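Long-range contacts in nucleoside-diphosphate sugar epimerase (SulA family) (Corynebacterium glutamicum, PDB 3OH8), which probably acts as an NAD(P)-dependent epimerase on nucleoside-diphosphate sugars, though its exact substrate and reaction are not established: residues 35-39 with 50-55; 229-234 with 285-291; 8-13 with 97-103; 362-367 with 415-421; 162-167 with 346-350. One frame throughout, in Å; residues are numbered along the deposited sequence.

Contact 1. Residues 35-39 with 50-55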
# COMPACT_ATOMS: atom_id res chain seq x y z
N PRO A 35 3.19 -14.68 -3.97
CA PRO A 35 3.13 -14.24 -5.37
C PRO A 35 1.74 -14.43 -5.99
O PRO A 35 1.59 -15.07 -7.03
CB PRO A 35 4.14 -15.15 -6.06
CG PRO A 35 4.12 -16.41 -5.24
CD PRO A 35 3.94 -15.94 -3.81
N LEU A 36 0.74 -13.85 -5.34
CA LEU A 36 -0.65 -13.94 -5.74
C LEU A 36 -1.11 -12.51 -5.98
O LEU A 36 -0.84 -11.62 -5.18
CB LEU A 36 -1.45 -14.54 -4.58
CG LEU A 36 -2.85 -15.11 -4.78
CD1 LEU A 36 -2.78 -16.35 -5.65
CD2 LEU A 36 -3.46 -15.46 -3.44
N ASN A 37 -1.78 -12.26 -7.10
CA ASN A 37 -2.32 -10.93 -7.31
C ASN A 37 -3.66 -10.95 -8.03
O ASN A 37 -3.78 -11.49 -9.12
CB ASN A 37 -1.33 -10.03 -8.04
CG ASN A 37 -0.11 -9.72 -7.19
OD1 ASN A 37 0.99 -10.21 -7.45
ND2 ASN A 37 -0.31 -8.91 -6.15
N PRO A 38 -4.68 -10.36 -7.39
CA PRO A 38 -6.03 -10.31 -7.95
C PRO A 38 -6.00 -9.51 -9.23
O PRO A 38 -5.52 -8.37 -9.24
CB PRO A 38 -6.83 -9.58 -6.87
CG PRO A 38 -5.80 -8.72 -6.16
CD PRO A 38 -4.55 -9.55 -6.16
N ILE A 39 -6.46 -10.11 -10.33
CA ILE A 39 -6.49 -9.38 -11.58
C ILE A 39 -7.91 -8.96 -11.97
O ILE A 39 -8.09 -8.12 -12.85
CB ILE A 39 -5.77 -10.15 -12.72
CG1 ILE A 39 -6.28 -11.59 -12.83
CG2 ILE A 39 -4.27 -10.17 -12.46
CD1 ILE A 39 -5.53 -12.42 -13.86
N THR A 50 -13.35 -14.26 -8.49
CA THR A 50 -12.18 -13.40 -8.53
C THR A 50 -11.04 -14.20 -9.13
O THR A 50 -10.81 -15.33 -8.72
CB THR A 50 -11.77 -12.98 -7.11
OG1 THR A 50 -12.85 -12.26 -6.51
CG2 THR A 50 -10.52 -12.10 -7.15
N ILE A 51 -10.33 -13.62 -10.11
CA ILE A 51 -9.19 -14.30 -10.71
C ILE A 51 -7.89 -13.74 -10.13
O ILE A 51 -7.70 -12.52 -10.10
CB ILE A 51 -9.14 -14.10 -12.26
CG1 ILE A 51 -10.50 -14.36 -12.92
CG2 ILE A 51 -8.04 -14.98 -12.88
CD1 ILE A 51 -10.91 -15.81 -12.99
N PHE A 52 -7.02 -14.63 -9.66
CA PHE A 52 -5.70 -14.23 -9.19
C PHE A 52 -4.62 -14.71 -10.15
O PHE A 52 -4.67 -15.84 -10.63
CB PHE A 52 -5.39 -14.85 -7.82
CG PHE A 52 -6.24 -14.33 -6.69
CD1 PHE A 52 -7.53 -14.79 -6.50
CD2 PHE A 52 -5.73 -13.38 -5.82
CE1 PHE A 52 -8.30 -14.33 -5.44
CE2 PHE A 52 -6.50 -12.90 -4.76
CZ PHE A 52 -7.78 -13.38 -4.57
N SER A 53 -3.62 -13.87 -10.41
CA SER A 53 -2.44 -14.30 -11.14
C SER A 53 -1.47 -14.97 -10.17
O SER A 53 -1.34 -14.54 -9.02
CB SER A 53 -1.75 -13.10 -11.80
OG SER A 53 -1.31 -12.18 -10.81
N LEU A 54 -0.80 -16.02 -10.65
CA LEU A 54 0.19 -16.76 -9.88
C LEU A 54 1.47 -16.78 -10.71
O LEU A 54 1.47 -16.33 -11.85
CB LEU A 54 -0.29 -18.18 -9.62
CG LEU A 54 -1.19 -18.44 -8.41
CD1 LEU A 54 -1.90 -19.79 -8.54
CD2 LEU A 54 -0.38 -18.39 -7.14
N PRO A 55 2.57 -17.32 -10.17
CA PRO A 55 3.77 -17.28 -11.01
C PRO A 55 3.70 -18.29 -12.16
O PRO A 55 2.97 -19.28 -12.06
CB PRO A 55 4.90 -17.66 -10.04
CG PRO A 55 4.29 -17.62 -8.65
CD PRO A 55 2.84 -17.92 -8.85

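Contact 2. Residues 229-234 with 285-291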
# COMPACT_ATOMS: atom_id res chain seq x y z
N ARG A 229 9.86 12.14 -18.29
CA ARG A 229 9.51 12.73 -16.99
C ARG A 229 9.10 14.18 -17.10
O ARG A 229 8.03 14.56 -16.64
CB ARG A 229 10.70 12.62 -16.03
CG ARG A 229 10.41 11.86 -14.75
CD ARG A 229 11.69 11.20 -14.22
NE ARG A 229 11.48 10.05 -13.33
CZ ARG A 229 10.35 9.36 -13.17
NH1 ARG A 229 9.25 9.68 -13.85
NH2 ARG A 229 10.31 8.34 -12.33
N VAL A 230 9.96 15.01 -17.69
CA VAL A 230 9.77 16.45 -17.64
C VAL A 230 8.65 16.97 -18.55
O VAL A 230 7.75 17.65 -18.08
CB VAL A 230 11.10 17.20 -17.91
CG1 VAL A 230 10.88 18.72 -18.00
CG2 VAL A 230 12.10 16.86 -16.82
N LEU A 231 8.71 16.66 -19.85
CA LEU A 231 7.65 17.09 -20.77
C LEU A 231 6.23 16.53 -20.42
O LEU A 231 5.24 17.28 -20.39
CB LEU A 231 8.03 16.76 -22.22
CG LEU A 231 8.52 17.89 -23.15
CD1 LEU A 231 9.16 19.04 -22.40
CD2 LEU A 231 9.46 17.36 -24.22
N PRO A 232 6.12 15.22 -20.16
CA PRO A 232 4.77 14.75 -19.83
C PRO A 232 4.21 15.43 -18.58
O PRO A 232 2.99 15.65 -18.49
CB PRO A 232 4.99 13.25 -19.58
CG PRO A 232 6.23 12.90 -20.39
CD PRO A 232 7.09 14.12 -20.34
N THR A 233 5.08 15.75 -17.62
CA THR A 233 4.65 16.39 -16.38
C THR A 233 4.11 17.78 -16.68
O THR A 233 3.11 18.20 -16.09
CB THR A 233 5.80 16.47 -15.35
OG1 THR A 233 6.15 15.15 -14.91
CG2 THR A 233 5.39 17.28 -14.17
N LYS A 234 4.76 18.48 -17.61
CA LYS A 234 4.34 19.82 -17.97
C LYS A 234 3.00 19.81 -18.70
O LYS A 234 2.13 20.65 -18.44
CB LYS A 234 5.41 20.49 -18.85
CG LYS A 234 5.14 21.95 -19.15
CD LYS A 234 6.20 22.51 -20.08
CE LYS A 234 5.86 23.91 -20.54
NZ LYS A 234 6.87 24.43 -21.51
N TRP A 285 12.01 18.25 -12.96
CA TRP A 285 10.80 17.45 -12.84
C TRP A 285 9.75 18.19 -11.99
O TRP A 285 8.57 18.27 -12.36
CB TRP A 285 11.20 16.12 -12.21
CG TRP A 285 10.16 15.07 -12.08
CD1 TRP A 285 8.92 15.04 -12.66
CD2 TRP A 285 10.28 13.86 -11.33
NE1 TRP A 285 8.26 13.88 -12.30
CE2 TRP A 285 9.08 13.14 -11.49
CE3 TRP A 285 11.30 13.32 -10.53
CZ2 TRP A 285 8.86 11.90 -10.87
CZ3 TRP A 285 11.08 12.09 -9.92
CH2 TRP A 285 9.86 11.40 -10.09
N GLU A 286 10.18 18.76 -10.88
CA GLU A 286 9.27 19.56 -10.07
C GLU A 286 8.86 20.86 -10.77
O GLU A 286 7.70 21.26 -10.73
CB GLU A 286 9.90 19.83 -8.70
CG GLU A 286 10.06 18.54 -7.89
CD GLU A 286 10.57 18.80 -6.48
OE1 GLU A 286 10.66 19.98 -6.08
OE2 GLU A 286 10.88 17.81 -5.78
N HIS A 287 9.81 21.52 -11.43
CA HIS A 287 9.50 22.81 -12.04
C HIS A 287 8.51 22.68 -13.20
O HIS A 287 7.81 23.62 -13.53
CB HIS A 287 10.79 23.52 -12.51
CG HIS A 287 10.52 24.85 -13.14
ND1 HIS A 287 10.67 25.09 -14.49
CD2 HIS A 287 10.08 26.01 -12.60
CE1 HIS A 287 10.35 26.34 -14.75
NE2 HIS A 287 9.99 26.93 -13.62
N ALA A 288 8.44 21.50 -13.80
CA ALA A 288 7.48 21.25 -14.86
C ALA A 288 6.01 21.36 -14.42
O ALA A 288 5.12 21.45 -15.27
CB ALA A 288 7.75 19.89 -15.51
N THR A 289 5.75 21.36 -13.11
CA THR A 289 4.38 21.54 -12.61
C THR A 289 3.97 23.01 -12.55
O THR A 289 2.83 23.33 -12.22
CB THR A 289 4.14 20.92 -11.19
OG1 THR A 289 4.94 21.60 -10.21
CG2 THR A 289 4.45 19.43 -11.16
N ALA A 290 4.90 23.89 -12.87
CA ALA A 290 4.66 25.33 -12.73
C ALA A 290 3.35 25.86 -13.35
O ALA A 290 2.71 26.71 -12.75
CB ALA A 290 5.88 26.13 -13.24
N PRO A 291 2.94 25.36 -14.52
CA PRO A 291 1.66 25.84 -15.06
C PRO A 291 0.47 25.62 -14.13
O PRO A 291 -0.43 26.46 -14.08
CB PRO A 291 1.50 25.03 -16.35
CG PRO A 291 2.91 24.71 -16.76
CD PRO A 291 3.64 24.46 -15.47

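Contact 3. Residues 8-13 with 97-103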
# COMPACT_ATOMS: atom_id res chain seq x y z
N PHE A 8 -9.81 -8.44 16.76
CA PHE A 8 -10.74 -7.35 17.03
C PHE A 8 -10.40 -6.10 16.23
O PHE A 8 -9.24 -5.69 16.17
CB PHE A 8 -10.70 -7.02 18.52
CG PHE A 8 -11.56 -5.85 18.90
CD1 PHE A 8 -12.94 -5.98 18.93
CD2 PHE A 8 -10.98 -4.63 19.24
CE1 PHE A 8 -13.75 -4.90 19.28
CE2 PHE A 8 -11.78 -3.55 19.60
CZ PHE A 8 -13.16 -3.68 19.61
N ILE A 9 -11.41 -5.47 15.66
CA ILE A 9 -11.24 -4.24 14.90
C ILE A 9 -12.06 -3.16 15.60
O ILE A 9 -13.27 -3.31 15.75
CB ILE A 9 -11.79 -4.40 13.47
CG1 ILE A 9 -11.07 -5.54 12.73
CG2 ILE A 9 -11.65 -3.09 12.68
CD1 ILE A 9 -9.62 -5.27 12.45
N PRO A 10 -11.40 -2.06 16.03
CA PRO A 10 -12.11 -1.06 16.83
C PRO A 10 -12.96 -0.13 15.96
O PRO A 10 -12.85 1.08 16.08
CB PRO A 10 -10.97 -0.27 17.48
CG PRO A 10 -9.86 -0.32 16.44
CD PRO A 10 -10.00 -1.68 15.76
N PHE A 11 -13.79 -0.71 15.10
CA PHE A 11 -14.71 0.05 14.27
C PHE A 11 -16.02 -0.73 14.15
O PHE A 11 -16.00 -1.95 14.25
CB PHE A 11 -14.09 0.32 12.89
CG PHE A 11 -12.93 1.27 12.94
CD1 PHE A 11 -13.13 2.63 13.04
CD2 PHE A 11 -11.62 0.78 12.96
CE1 PHE A 11 -12.07 3.50 13.12
CE2 PHE A 11 -10.55 1.65 13.04
CZ PHE A 11 -10.77 3.01 13.12
N PRO A 12 -17.15 -0.03 13.95
CA PRO A 12 -18.48 -0.65 13.88
C PRO A 12 -18.55 -1.72 12.80
O PRO A 12 -17.97 -1.54 11.73
CB PRO A 12 -19.39 0.52 13.51
CG PRO A 12 -18.66 1.73 14.02
CD PRO A 12 -17.20 1.43 13.81
N ARG A 13 -19.27 -2.81 13.06
CA ARG A 13 -19.34 -3.92 12.10
C ARG A 13 -19.91 -3.46 10.76
O ARG A 13 -19.52 -3.95 9.70
CB ARG A 13 -20.17 -5.08 12.67
CG ARG A 13 -20.34 -6.25 11.70
CD ARG A 13 -20.90 -7.49 12.40
NE ARG A 13 -22.14 -7.21 13.13
CZ ARG A 13 -23.37 -7.48 12.68
NH1 ARG A 13 -23.54 -8.06 11.50
NH2 ARG A 13 -24.43 -7.18 13.43
N VAL A 97 -18.74 -10.43 13.87
CA VAL A 97 -19.74 -10.18 14.91
C VAL A 97 -19.52 -8.85 15.63
O VAL A 97 -18.43 -8.30 15.59
CB VAL A 97 -19.84 -11.32 15.95
CG1 VAL A 97 -20.36 -12.59 15.28
CG2 VAL A 97 -18.51 -11.56 16.63
N ASP A 98 -20.57 -8.34 16.27
CA ASP A 98 -20.45 -7.16 17.11
C ASP A 98 -19.67 -7.52 18.35
O ASP A 98 -19.82 -8.62 18.90
CB ASP A 98 -21.82 -6.60 17.48
CG ASP A 98 -22.57 -6.09 16.28
OD1 ASP A 98 -21.93 -5.43 15.42
OD2 ASP A 98 -23.78 -6.36 16.18
N GLN A 99 -18.80 -6.61 18.77
CA GLN A 99 -17.97 -6.82 19.93
C GLN A 99 -17.68 -5.49 20.60
O GLN A 99 -16.83 -4.72 20.13
CB GLN A 99 -16.65 -7.49 19.54
CG GLN A 99 -15.80 -7.85 20.73
CD GLN A 99 -16.48 -8.88 21.63
OE1 GLN A 99 -16.99 -9.89 21.16
NE2 GLN A 99 -16.50 -8.62 22.93
N ASP A 100 -18.42 -5.20 21.67
CA ASP A 100 -18.22 -3.97 22.43
C ASP A 100 -18.21 -2.70 21.56
O ASP A 100 -17.38 -1.82 21.75
CB ASP A 100 -16.93 -4.07 23.25
CG ASP A 100 -16.97 -5.24 24.24
OD1 ASP A 100 -18.05 -5.48 24.83
OD2 ASP A 100 -15.95 -5.93 24.42
N GLY A 101 -19.13 -2.62 20.61
CA GLY A 101 -19.21 -1.46 19.73
C GLY A 101 -18.26 -1.53 18.54
O GLY A 101 -18.40 -0.76 17.59
N GLY A 102 -17.30 -2.45 18.61
CA GLY A 102 -16.37 -2.71 17.51
C GLY A 102 -16.73 -4.01 16.81
O GLY A 102 -17.88 -4.46 16.86
N THR A 103 -15.75 -4.63 16.15
CA THR A 103 -16.01 -5.81 15.33
C THR A 103 -15.04 -6.93 15.69
O THR A 103 -13.85 -6.68 15.89
CB THR A 103 -15.91 -5.49 13.82
OG1 THR A 103 -16.81 -4.42 13.50
CG2 THR A 103 -16.28 -6.72 12.95
O HOH W 1 -20.20 -3.46 15.80

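Contact 4. Residues 362-367 with 415-421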
# COMPACT_ATOMS: atom_id res chain seq x y z
N ILE A 362 7.09 17.62 -0.11
CA ILE A 362 6.88 16.81 1.08
C ILE A 362 7.88 15.65 1.06
O ILE A 362 7.91 14.90 0.09
CB ILE A 362 5.48 16.22 1.09
CG1 ILE A 362 4.42 17.33 1.04
CG2 ILE A 362 5.30 15.35 2.30
CD1 ILE A 362 4.40 18.22 2.30
N ASN A 363 8.72 15.53 2.08
CA ASN A 363 9.60 14.37 2.17
C ASN A 363 8.77 13.15 2.58
O ASN A 363 8.31 13.07 3.73
CB ASN A 363 10.74 14.58 3.16
CG ASN A 363 11.81 15.56 2.65
OD1 ASN A 363 12.67 16.02 3.42
ND2 ASN A 363 11.78 15.85 1.36
N ALA A 364 8.55 12.22 1.66
CA ALA A 364 7.81 11.01 2.01
C ALA A 364 8.81 9.93 2.37
O ALA A 364 9.18 9.11 1.54
CB ALA A 364 6.92 10.56 0.87
N VAL A 365 9.26 9.98 3.62
CA VAL A 365 10.27 9.07 4.14
C VAL A 365 9.86 8.77 5.57
O VAL A 365 9.22 9.59 6.22
CB VAL A 365 11.68 9.74 4.17
CG1 VAL A 365 12.09 10.18 2.75
CG2 VAL A 365 11.69 10.92 5.14
N ALA A 366 10.20 7.59 6.06
CA ALA A 366 9.97 7.29 7.47
C ALA A 366 10.81 8.23 8.33
O ALA A 366 11.84 8.71 7.88
CB ALA A 366 10.31 5.82 7.76
N PRO A 367 10.35 8.51 9.56
CA PRO A 367 11.06 9.37 10.51
C PRO A 367 12.50 8.90 10.78
O PRO A 367 13.32 9.72 11.17
CB PRO A 367 10.24 9.22 11.80
CG PRO A 367 8.87 8.81 11.37
CD PRO A 367 9.03 8.05 10.07
N THR A 415 17.34 11.88 5.18
CA THR A 415 16.13 12.68 5.03
C THR A 415 15.24 12.62 6.28
O THR A 415 15.12 11.58 6.94
CB THR A 415 15.33 12.24 3.79
OG1 THR A 415 16.22 11.86 2.72
CG2 THR A 415 14.44 13.37 3.30
N ALA A 416 14.63 13.75 6.61
CA ALA A 416 13.61 13.80 7.65
C ALA A 416 12.27 14.26 7.05
O ALA A 416 12.24 15.15 6.20
CB ALA A 416 14.03 14.74 8.80
N PRO A 417 11.17 13.61 7.47
CA PRO A 417 9.83 14.04 7.06
C PRO A 417 9.37 15.21 7.93
O PRO A 417 8.39 15.11 8.67
CB PRO A 417 8.98 12.80 7.31
CG PRO A 417 9.67 12.10 8.48
CD PRO A 417 11.15 12.43 8.35
N ALA A 418 10.10 16.32 7.85
CA ALA A 418 9.87 17.45 8.75
C ALA A 418 8.47 18.05 8.59
O ALA A 418 7.80 18.36 9.58
CB ALA A 418 10.94 18.53 8.55
N ALA A 419 8.05 18.21 7.34
CA ALA A 419 6.76 18.82 7.05
C ALA A 419 5.61 17.97 7.61
O ALA A 419 4.64 18.49 8.16
CB ALA A 419 6.62 19.02 5.56
N LEU A 420 5.73 16.65 7.49
CA LEU A 420 4.70 15.75 8.01
C LEU A 420 4.68 15.74 9.54
O LEU A 420 3.62 15.77 10.17
CB LEU A 420 4.88 14.34 7.45
CG LEU A 420 4.54 14.24 5.96
CD1 LEU A 420 4.96 12.91 5.38
CD2 LEU A 420 3.05 14.50 5.74
N GLU A 421 5.87 15.68 10.14
CA GLU A 421 5.97 15.71 11.60
C GLU A 421 5.38 17.00 12.15
O GLU A 421 4.74 17.00 13.20
CB GLU A 421 7.42 15.53 12.05
CG GLU A 421 7.96 14.11 11.84
CD GLU A 421 9.47 14.02 11.97
OE1 GLU A 421 10.16 15.03 11.71
OE2 GLU A 421 9.96 12.93 12.32
O HOH W 2 7.51 15.48 5.42

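Contact 5. Residues 162-167 with 346-350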
# COMPACT_ATOMS: atom_id res chain seq x y z
N ALA A 162 -1.32 0.21 -5.40
CA ALA A 162 -1.69 0.23 -3.99
C ALA A 162 -2.54 1.45 -3.63
O ALA A 162 -3.55 1.36 -2.90
CB ALA A 162 -0.47 0.14 -3.11
N LEU A 163 -2.14 2.61 -4.15
CA LEU A 163 -2.89 3.84 -3.92
C LEU A 163 -4.31 3.76 -4.50
O LEU A 163 -5.27 4.16 -3.86
CB LEU A 163 -2.15 5.05 -4.51
CG LEU A 163 -2.88 6.39 -4.41
CD1 LEU A 163 -3.17 6.74 -2.95
CD2 LEU A 163 -2.06 7.50 -5.10
N THR A 164 -4.42 3.25 -5.73
CA THR A 164 -5.71 3.09 -6.38
C THR A 164 -6.66 2.23 -5.54
O THR A 164 -7.81 2.61 -5.30
CB THR A 164 -5.54 2.47 -7.80
OG1 THR A 164 -4.88 3.42 -8.67
CG2 THR A 164 -6.89 2.11 -8.40
N ALA A 165 -6.17 1.09 -5.08
CA ALA A 165 -6.96 0.22 -4.22
C ALA A 165 -7.36 0.90 -2.92
O ALA A 165 -8.46 0.69 -2.44
CB ALA A 165 -6.21 -1.06 -3.91
N GLN A 166 -6.47 1.70 -2.34
CA GLN A 166 -6.77 2.36 -1.08
C GLN A 166 -7.87 3.40 -1.27
O GLN A 166 -8.82 3.45 -0.50
CB GLN A 166 -5.51 3.02 -0.50
CG GLN A 166 -5.60 3.38 0.98
CD GLN A 166 -4.30 3.98 1.49
OE1 GLN A 166 -3.33 4.10 0.73
NE2 GLN A 166 -4.27 4.38 2.76
N LEU A 167 -7.72 4.24 -2.30
CA LEU A 167 -8.74 5.23 -2.65
C LEU A 167 -10.11 4.58 -2.84
O LEU A 167 -11.13 5.06 -2.33
CB LEU A 167 -8.37 5.92 -3.96
CG LEU A 167 -7.78 7.34 -3.98
CD1 LEU A 167 -7.49 7.90 -2.62
CD2 LEU A 167 -6.56 7.39 -4.88
N THR A 346 1.70 5.39 0.30
CA THR A 346 0.34 5.60 -0.18
C THR A 346 -0.49 6.46 0.79
O THR A 346 -1.25 7.32 0.35
CB THR A 346 -0.40 4.29 -0.58
OG1 THR A 346 -0.56 3.44 0.56
CG2 THR A 346 0.40 3.54 -1.66
N ASP A 347 -0.33 6.24 2.10
CA ASP A 347 -0.99 7.11 3.09
C ASP A 347 -0.70 8.57 2.79
O ASP A 347 -1.58 9.43 2.87
CB ASP A 347 -0.55 6.79 4.51
CG ASP A 347 -1.26 5.57 5.10
OD1 ASP A 347 -2.08 4.94 4.40
OD2 ASP A 347 -1.00 5.26 6.28
N ILE A 348 0.56 8.86 2.47
CA ILE A 348 0.98 10.24 2.22
C ILE A 348 0.34 10.78 0.95
O ILE A 348 -0.15 11.90 0.92
CB ILE A 348 2.52 10.36 2.21
CG1 ILE A 348 3.04 10.18 3.64
CG2 ILE A 348 2.95 11.71 1.67
CD1 ILE A 348 4.54 9.86 3.73
N TYR A 349 0.31 9.96 -0.10
CA TYR A 349 -0.40 10.38 -1.32
C TYR A 349 -1.87 10.64 -1.04
O TYR A 349 -2.44 11.66 -1.44
CB TYR A 349 -0.26 9.32 -2.42
CG TYR A 349 0.99 9.53 -3.27
CD1 TYR A 349 1.01 10.49 -4.27
CD2 TYR A 349 2.13 8.75 -3.08
CE1 TYR A 349 2.15 10.69 -5.07
CE2 TYR A 349 3.27 8.94 -3.86
CZ TYR A 349 3.28 9.92 -4.84
OH TYR A 349 4.41 10.10 -5.61
N TYR A 350 -2.49 9.69 -0.35
CA TYR A 350 -3.92 9.74 -0.04
C TYR A 350 -4.20 11.01 0.76
O TYR A 350 -5.07 11.79 0.40
CB TYR A 350 -4.30 8.47 0.73
CG TYR A 350 -5.77 8.19 0.88
CD1 TYR A 350 -6.64 9.14 1.37
CD2 TYR A 350 -6.29 6.92 0.57
CE1 TYR A 350 -8.01 8.86 1.53
CE2 TYR A 350 -7.63 6.63 0.73
CZ TYR A 350 -8.49 7.60 1.21
OH TYR A 350 -9.83 7.30 1.37

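Contact 1. Residues 35-39 with 50-55
Asn37 and Ser53 form the hydrogen-bonded pair of a short antiparallel hairpin whose two strands, 37-38 and 49-53, lie at one edge of a seven-stranded antiparallel sheet. Three backbone hydrogen bonds set the register. Asn37 N donates to Ser53 O in the carbonyl plane, and the return bond from Ser53 N to Asn37 O is short at 2.7 Å, its donor tilted 32° from the Asn37 carbonyl plane. Ile39 N reaches Ile51 O at 2.7 Å, with an N-H...O angle of 167°. Between these bonded positions, Pro38 faces Phe52 as a non-hydrogen-bonded pair with CA atoms 4.1 Å apart; proline has no N-H to give, and this position asks for none.

Apolar contacts occupy the face that carries Pro38 and Phe52. With its CG anti to the backbone N (chi1 -163°), Leu36 brings CG to 3.5 Å from Phe52 CD2, and its CD1 lies 3.5 Å from Leu54 CD2, a tight carbon pair. The Pro38 ring adds CB at 3.9 Å from Phe52 CE2. Trp60 of strand 59-64 and Val26 of helix 25-29 also meet Phe52. On the face of Asn37 and Ser53, Ile39 CG2 touches Ser53 CB, while Ile39 CD1 rests 3.7 Å from Ile51 CG2. Beyond the paired residues Pro55 CG meets CB and CG of the Pro35 ring.

The chemistry thus divides in two: directional backbone bonds fix the strand register, while nonpolar contacts on the Phe52 side join the edge strand to its neighbour, beside Trp60 and helix 25-29.

Contact 2. Residues 229-234 with 285-291
Arg229 lies flat on Trp285 where two helical regions of the Rossmann-type domain meet: helix 222-242 on one side, residues of helices 277-287 and 290-294 on the other. The stack is a cation-pi interaction. The guanidinium and indole planes differ by 11°, and Arg229 CZ stands 4.1 Å from the centroid of the six-membered ring. Because the arginine chain is extended from CG to NE, its aliphatic part follows the same face: CG makes a CH-pi contact 3.8 Å from the centroid of the five-membered ring. Arg229 NH1 also gives a weak hydrogen bond to Ala209 O.

Nonpolar contacts continue from the indole to Ala288 and Thr289. Thr233 CG2 touches both Ala288 CB and Thr289 CG2, each at 3.8 Å, and Val230 CG1 approaches Ala288 CB more loosely. No hydrogen bond crosses between the segments. Within 285-291, a type I turn runs from His287 to Ala290, and Glu286 O accepts from both the N and OG1 of Thr289. Within the turn, Ala288 O receives a C-H...O contact from Lys234 CA at 3.2 Å, the angle at the hydrogen being 150°.

Contact 3. Residues 8-13 with 97-103
Arg13 reaches across to Asp98 from the first turn of helix 13-21, just after strand 3-9. Its CB lies 3.3 Å from Asp98 OD1 and 3.5 Å from Thr103 OG1; CG is looser, 4.1 Å from Asp98 OD1, and CD passes the carbonyl carbon of Val97. A bend at chi3 (53°) then turns the guanidinium side-on to the carboxylate. NE donates to Asp98 OD1 and NH2 to Asp98 OD2, each at 2.9 Å, making a two-pronged salt bridge. Both acceptors lie near the guanidinium plane but are met from above the carboxylate plane, the planes being 56° apart. At the remaining tip nitrogen, NH1 bonds Gly72 O.

A water gives hydrogen bonds to Asp98 OD1 and Gly102 O while accepting one from Arg13 N. Nearby, Thr103 OG1 donates to Phe11 O at 2.7 Å, and Ile9 pairs with Thr103 through two backbone bonds. Phe8 CE1 reaches Gln99 O, at the edge of the phenyl ring, at 3.2 Å, beside the type I' turn 99-102.

The salt bridge and water therefore join the start of helix 13-21 to hairpin 91-110, the Ile9-Thr103 bonds join strand 3-9 to it, and Asp98 probably helps keep the arginine chain bent.

Contact 4. Residues 362-367 with 415-421
Val365 packs against Pro417 where the chain leaving strand 360-364 passes the turn that starts helix 418-422. The valine puts CG2 between its backbone N and carbonyl carbon, while CG1 is anti to the carbonyl carbon (chi1 -59°). The two methyls are thereby split between partners: CG2 comes 3.6 Å from Pro417 CD, and CG1 lies 4.0 Å from Thr415 CB. The proline ring continues over the backbone, its CG 3.4 Å from Val365 O and 3.7 Å from Pro367 CA. Pro417 CB also lies against Val365 O, a buried oxygen with no polar partner in the model.

Ile362 divides its branches similarly. CG2 lies 3.9 Å from Leu420 CG, the two side chains crossing at about a right angle, whereas CD1 reaches Ala419 CB at 4.0 Å. Leu420 keeps CG anti to the carbonyl carbon (chi1 -70°), letting CD1 touch both Ile362 CG2 and Asn363 O. A bridging water donates to Asn363 O and accepts from Leu420 N. Pro417 itself is the centre of an inverse gamma turn and occupies the N-cap position.

Glu269 bridges the two sides by accepting from Asn363 N and Ala419 N. The contact joins the Rossmann-type sheet, where strand 360-364 is bonded to strand 298-308, to helix 418-422 of the DUF1731 region, with helix 342-354 alongside.

Contact 5. Residues 162-167 with 346-350
Gln166 and Thr346 meet in a buried helix-helix contact near the centre of the chain, where helices 158-169 and 342-354 of the Rossmann-type domain cross. The local axes approach to 9.6 Å with a signed crossing angle of -56°.

Gln166 runs out extended, its CG trans to the backbone N (chi1 -163°), and carries its amide across to the second helix. NE2 donates to Asp347 OD1 at 2.8 Å, with an N-H...O angle of 153°, arriving nearly along the carboxylate C-O axis. The amide oxygen OE1 lies 2.9 Å from Thr346 OG1, whose hydroxyl also has Asp343 O as a partner. Asp347 OD2 makes a salt bridge to Arg428.

The packing around this polar group is mostly nonpolar. Leu167 CD1 sits over one face of Tyr350, 3.7 Å from the ring centroid, in a CH-pi contact. Leu163 CD2 meets Tyr349 CB at 3.7 Å, and Thr346 CG2 touches Ala162 CB at 3.8 Å. A backbone oxygen, Gln166 O, lies at the edge of the Tyr350 ring.

Bonding of the glutamine NE2 to a carboxylate adds a directional polar bond to a mostly nonpolar interface, and the Arg428 salt bridge probably offsets the charge brought in by Asp347.

In the fold
Contacts 4 and 5 are buried, contacts 2 and 3 partly so, and contact 1 lies at the surface. Contacts 1 and 3 belong to opposite edges of one seven-stranded antiparallel sheet, their centres 30 Å apart; both use backbone pairing, but contact 3 adds a salt bridge and bridging water. Contacts 2 and 5 join helices of the Rossmann-type domain, one by a cation-pi stack without cross-segment hydrogen bonds, the other by a buried glutamine-aspartate bond. Contacts 4 and 5 touch directly: Leu420 CD1 and Ala364 CB both meet Ile348 CD1, at 3.5 and 3.8 Å, packing helix 342-354 against strand 360-364 and helix 418-422.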